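Local coordinates for chorismatase (Streptomyces hygroscopicus, PDB 4BPS), which hydrolyses chorismate to pyruvate and a dihydroxycyclohexadiene carboxylic acid, a step in the biosynthesis of the immunosuppressants FK506 and FK520, at residues A178-G183 against E338-V343; L240-T245 against D268-V273. All coordinates share one frame; numbering follows the deposited sequence. Where two conformers were deposited one is given.

Contact 1: A178-G183 against E338-V343; sequences AATGIG and EIEGMV. With 3EB (3-(2-carboxyethyl)benzoic acid), chain B.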
# COMPACT_ATOMS: atom_id res chain seq x y z
N ALA A 178 1.21 0.48 7.68
CA ALA A 178 0.62 -0.42 6.72
C ALA A 178 1.32 -0.29 5.37
O ALA A 178 1.73 0.82 4.97
CB ALA A 178 -0.87 -0.10 6.58
N ALA A 179 1.43 -1.42 4.67
CA ALA A 179 2.16 -1.46 3.41
C ALA A 179 1.55 -2.43 2.42
O ALA A 179 0.74 -3.30 2.77
CB ALA A 179 3.64 -1.84 3.66
N THR A 180 1.98 -2.26 1.18
CA THR A 180 1.78 -3.22 0.09
C THR A 180 3.10 -3.42 -0.61
O THR A 180 3.82 -2.43 -0.85
CB THR A 180 0.75 -2.68 -0.89
OG1 THR A 180 -0.50 -2.59 -0.21
CG2 THR A 180 0.61 -3.54 -2.15
N GLY A 181 3.43 -4.67 -0.95
CA GLY A 181 4.59 -5.02 -1.75
C GLY A 181 4.11 -5.97 -2.83
O GLY A 181 3.93 -7.16 -2.58
N ILE A 182 3.85 -5.44 -4.02
CA ILE A 182 3.08 -6.19 -5.01
C ILE A 182 3.75 -6.03 -6.37
O ILE A 182 4.50 -5.07 -6.58
CB ILE A 182 1.61 -5.66 -5.01
CG1 ILE A 182 0.65 -6.69 -5.58
CG2 ILE A 182 1.50 -4.30 -5.74
CD1 ILE A 182 0.42 -7.83 -4.62
N GLY A 183 3.50 -6.96 -7.29
CA GLY A 183 4.14 -6.92 -8.59
C GLY A 183 3.57 -5.87 -9.52
O GLY A 183 2.45 -5.38 -9.38
N GLU A 338 -3.95 -11.34 -2.82
CA GLU A 338 -3.88 -10.51 -1.63
C GLU A 338 -4.96 -9.44 -1.71
O GLU A 338 -5.40 -9.08 -2.81
CB GLU A 338 -2.56 -9.79 -1.50
CG GLU A 338 -1.43 -10.65 -1.09
CD GLU A 338 -0.20 -9.83 -0.81
OE1 GLU A 338 -0.06 -8.72 -1.43
OE2 GLU A 338 0.65 -10.24 -0.01
N ILE A 339 -5.35 -8.91 -0.56
CA ILE A 339 -6.38 -7.90 -0.48
C ILE A 339 -5.92 -6.78 0.45
O ILE A 339 -5.44 -7.06 1.55
CB ILE A 339 -7.70 -8.48 0.04
CG1 ILE A 339 -8.11 -9.73 -0.75
CG2 ILE A 339 -8.82 -7.44 0.00
CD1 ILE A 339 -7.95 -11.00 -0.02
N GLU A 340 -6.08 -5.52 0.01
CA GLU A 340 -5.90 -4.37 0.87
C GLU A 340 -7.21 -3.57 0.90
O GLU A 340 -8.08 -3.74 0.05
CB GLU A 340 -4.75 -3.47 0.37
CG GLU A 340 -5.01 -2.84 -0.98
CD GLU A 340 -3.88 -1.92 -1.42
OE1 GLU A 340 -2.76 -2.42 -1.64
OE2 GLU A 340 -4.11 -0.68 -1.56
N GLY A 341 -7.31 -2.62 1.82
CA GLY A 341 -8.46 -1.75 1.86
C GLY A 341 -8.37 -0.83 3.07
O GLY A 341 -7.35 -0.79 3.76
N MSE A 342 -9.46 -0.14 3.38
CA MSE A 342 -9.45 0.80 4.51
C MSE A 342 -10.84 0.91 5.10
O MSE A 342 -11.85 0.56 4.47
CB MSE A 342 -8.93 2.18 4.09
CG MSE A 342 -9.79 2.90 3.07
SE MSE A 342 -9.20 4.74 2.78
CE MSE A 342 -10.02 5.49 4.34
N VAL A 343 -10.90 1.40 6.34
CA VAL A 343 -12.16 1.79 6.95
C VAL A 343 -12.10 3.30 7.16
O VAL A 343 -11.24 3.81 7.88
CB VAL A 343 -12.40 1.08 8.29
CG1 VAL A 343 -13.77 1.44 8.85
CG2 VAL A 343 -12.31 -0.43 8.10
C 3EB B . 3.24 -10.93 3.76
O 3EB B . 4.45 -10.98 4.00
CA 3EB B . 2.71 -10.89 2.35
OAB 3EB B . 6.94 -6.04 1.43
OAD 3EB B . 5.73 -4.20 1.69
CAE 3EB B . 2.34 -7.87 2.33
CAF 3EB B . 2.32 -6.50 2.60
CAG 3EB B . 3.49 -8.47 1.81
CAH 3EB B . 3.43 -5.72 2.33
CAL 3EB B . 5.84 -5.48 1.61
CAM 3EB B . 4.60 -7.67 1.56
CAN 3EB B . 4.60 -6.30 1.84
OXT 3EB B . 2.34 -10.96 4.69
C2 3EB B . 3.53 -9.95 1.45
O HOH W 1 2.03 -7.26 -0.74
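Thr180 and Glu340 meet where strand segments 178-183 and 338-343 run roughly antiparallel, at 148°, with axes 9.0 Å apart, too far for direct backbone pairing; Ala244 of strand 239-249 touches both Thr180 and Glu338, and side chains and a water make the link. The Thr180 hydroxyl OG1 donates a hydrogen bond to Glu340 OE1 at 2.7 Å, arriving from above the carboxylate plane, 46° out of it. The two side chains cross at about a right angle. Glu340 holds CG between its backbone N and carbonyl carbon (chi1 65°), and the chain extends from there toward the threonine. Arg136 also bonds the Thr180 hydroxyl, while Tyr299 bonds OE1 and Lys297 and Trp138 hold OE2, so this buried carboxylate is gripped at both oxygens.

In this YjgF-fold enzyme 178-184 is the edge strand of one sheet. Strand 239-249, which pairs with 337-343 in another, meets it through backbone bonds of Ala179 with Ala244, and Glu338 and Gly181 line the ligand pocket. Glu338, the catalytic proton acceptor, has an extended chain. Its OE1 lies 3.3 Å from Ile182 CD1, the two side chains alongside and running in opposing directions, and accepts a hydrogen bond from a water, 2.6 Å from OE1. That water also donates to Gly181 O and accepts from Gly181 N, clamping the glutamate to the facing backbone. Glu338 OE2 touches 3EB CA at 3.2 Å. Gly181 suits its place because a beta carbon would collide with the ligand's benzoate carboxylate. Replacing Thr180 with a valine would probably leave Glu340 OE1 without this hydroxyl donor and Arg136 without one of its acceptors.

Contact 2: L240-T245 against D268-V273; sequences LFISAT and DNMARV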
# COMPACT_ATOMS: atom_id res chain seq x y z
N LEU A 240 -8.66 3.71 9.35
CA LEU A 240 -7.93 2.46 9.54
C LEU A 240 -7.46 1.95 8.18
O LEU A 240 -8.27 1.52 7.37
CB LEU A 240 -8.84 1.45 10.22
CG LEU A 240 -8.21 0.10 10.60
CD1 LEU A 240 -7.01 0.27 11.52
CD2 LEU A 240 -9.30 -0.73 11.29
N PHE A 241 -6.16 2.02 7.92
CA PHE A 241 -5.59 1.54 6.67
C PHE A 241 -5.10 0.11 6.87
O PHE A 241 -4.30 -0.14 7.78
CB PHE A 241 -4.40 2.41 6.27
CG PHE A 241 -4.75 3.86 6.06
CD1 PHE A 241 -5.69 4.24 5.12
CD2 PHE A 241 -4.17 4.86 6.83
CE1 PHE A 241 -6.03 5.58 4.93
CE2 PHE A 241 -4.50 6.21 6.65
CZ PHE A 241 -5.40 6.57 5.68
N ILE A 242 -5.57 -0.83 6.04
CA ILE A 242 -5.20 -2.23 6.18
C ILE A 242 -4.17 -2.55 5.09
O ILE A 242 -4.37 -2.23 3.92
CB ILE A 242 -6.42 -3.14 6.05
CG1 ILE A 242 -7.56 -2.70 7.00
CG2 ILE A 242 -6.01 -4.59 6.34
CD1 ILE A 242 -8.92 -3.14 6.55
N SER A 243 -3.08 -3.18 5.49
CA SER A 243 -2.04 -3.61 4.54
C SER A 243 -2.60 -4.58 3.52
O SER A 243 -3.64 -5.21 3.74
CB SER A 243 -0.92 -4.30 5.30
OG SER A 243 -0.26 -3.34 6.09
N ALA A 244 -1.87 -4.74 2.41
CA ALA A 244 -2.10 -5.90 1.56
C ALA A 244 -1.96 -7.13 2.46
O ALA A 244 -0.96 -7.27 3.18
CB ALA A 244 -1.11 -5.93 0.44
N THR A 245 -2.96 -8.01 2.41
CA THR A 245 -3.10 -9.13 3.33
C THR A 245 -3.20 -10.43 2.54
O THR A 245 -4.00 -10.53 1.61
CB THR A 245 -4.36 -8.91 4.18
OG1 THR A 245 -4.27 -7.65 4.88
CG2 THR A 245 -4.51 -10.03 5.23
N ASP A 268 -9.93 -13.67 6.36
CA ASP A 268 -9.92 -13.94 7.79
C ASP A 268 -8.87 -13.09 8.51
O ASP A 268 -9.12 -12.57 9.60
CB ASP A 268 -9.57 -15.41 8.10
CG ASP A 268 -10.63 -16.40 7.68
OD1 ASP A 268 -11.77 -16.02 7.38
OD2 ASP A 268 -10.26 -17.61 7.68
N ASN A 269 -7.68 -12.96 7.91
CA ASN A 269 -6.63 -12.16 8.52
C ASN A 269 -7.04 -10.69 8.58
O ASN A 269 -6.84 -10.00 9.60
CB ASN A 269 -5.33 -12.29 7.74
CG ASN A 269 -4.54 -13.55 8.12
OD1 ASN A 269 -4.55 -13.96 9.27
ND2 ASN A 269 -3.78 -14.10 7.16
N MSE A 270 -7.67 -10.18 7.52
CA MSE A 270 -8.15 -8.81 7.53
C MSE A 270 -9.19 -8.61 8.64
O MSE A 270 -9.14 -7.62 9.36
CB MSE A 270 -8.73 -8.49 6.15
CG MSE A 270 -9.38 -7.13 6.05
SE MSE A 270 -9.97 -6.68 4.24
CE MSE A 270 -8.28 -6.00 3.54
N ALA A 271 -10.12 -9.57 8.77
CA ALA A 271 -11.15 -9.46 9.81
C ALA A 271 -10.52 -9.50 11.19
O ALA A 271 -10.96 -8.78 12.09
CB ALA A 271 -12.17 -10.57 9.66
N ARG A 272 -9.47 -10.29 11.37
CA ARG A 272 -8.84 -10.38 12.69
C ARG A 272 -8.15 -9.07 13.05
O ARG A 272 -8.24 -8.60 14.18
CB ARG A 272 -7.85 -11.54 12.76
CG ARG A 272 -7.47 -11.85 14.20
CD ARG A 272 -6.43 -12.94 14.35
NE ARG A 272 -6.87 -14.11 13.62
CZ ARG A 272 -6.41 -14.47 12.44
NH1 ARG A 272 -6.94 -15.51 11.81
NH2 ARG A 272 -5.41 -13.81 11.87
N VAL A 273 -7.46 -8.47 12.08
CA VAL A 273 -6.69 -7.27 12.33
C VAL A 273 -7.59 -6.12 12.78
O VAL A 273 -7.23 -5.33 13.64
CB VAL A 273 -5.93 -6.88 11.05
CG1 VAL A 273 -5.43 -5.46 11.11
CG2 VAL A 273 -4.79 -7.84 10.85
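Thr245 and Asn269 make the closest approach between strand segment 240-245 and helix segment 268-273, the threonine methyl CG2 resting 3.5 Å from Asn269 CB. The same methyl lies over the start of the next residue, 3.9 Å from Met270 N. Alongside, Ile242 meets Met270, a selenomethionine in this crystal, at about a right angle. In one of its two modelled conformers Met270 brings CE to 3.9 Å from Ile242 CG2 and CG to 4.0 Å from Ile242 CD1. A bend at chi3 (-84°) turns this methyl back toward the isoleucine. A branched residue on the strand and a long flexible one on the helix suit such a seam, as both offer apolar carbon to the other.

The helix packs along the sheet, its segment nearly antiparallel (160°) to the strand, as in the helix-backed sheets of the YjgF fold. Further out, polar groups fix the touching residues. Thr245 OG1, anti to the carbonyl carbon (chi1 -58°), donates to Ser243 O at 2.8 Å, from above the carbonyl plane, and CG2 is left to meet the helix. Asn269 uses its amide at both ends: ND2 bonds Ala246 O and Ile248 O farther along the same strand, whereas OD1 receives Arg272 NH2 at 2.7 Å, in the carbonyl plane, and Asn206 ND2. Ile339 of strand 337-343 and Leu290 also touch Met270, extending the apolar packing.

In the fold
Both contacts are buried, but the centre of contact 1 lies about 5 Å from the centre of the chain and that of contact 2 about 12 Å, nearer the periphery. They share one sheet: strands 337-343 and 239-249 are antiparallel neighbours in it, linked by probable backbone hydrogen bonds such as Ile339 O with Thr245 N. Contact 1 links this sheet to the edge strand of another beside the ligand pocket, with carboxylates, a hydroxyl and a water. Contact 2 joins it to helix 259-274, mainly through methyls and carbon chains, with hydrogen bonding in the second shell. Along the chain, contact 2 is nested inside the loop that contact 1 closes.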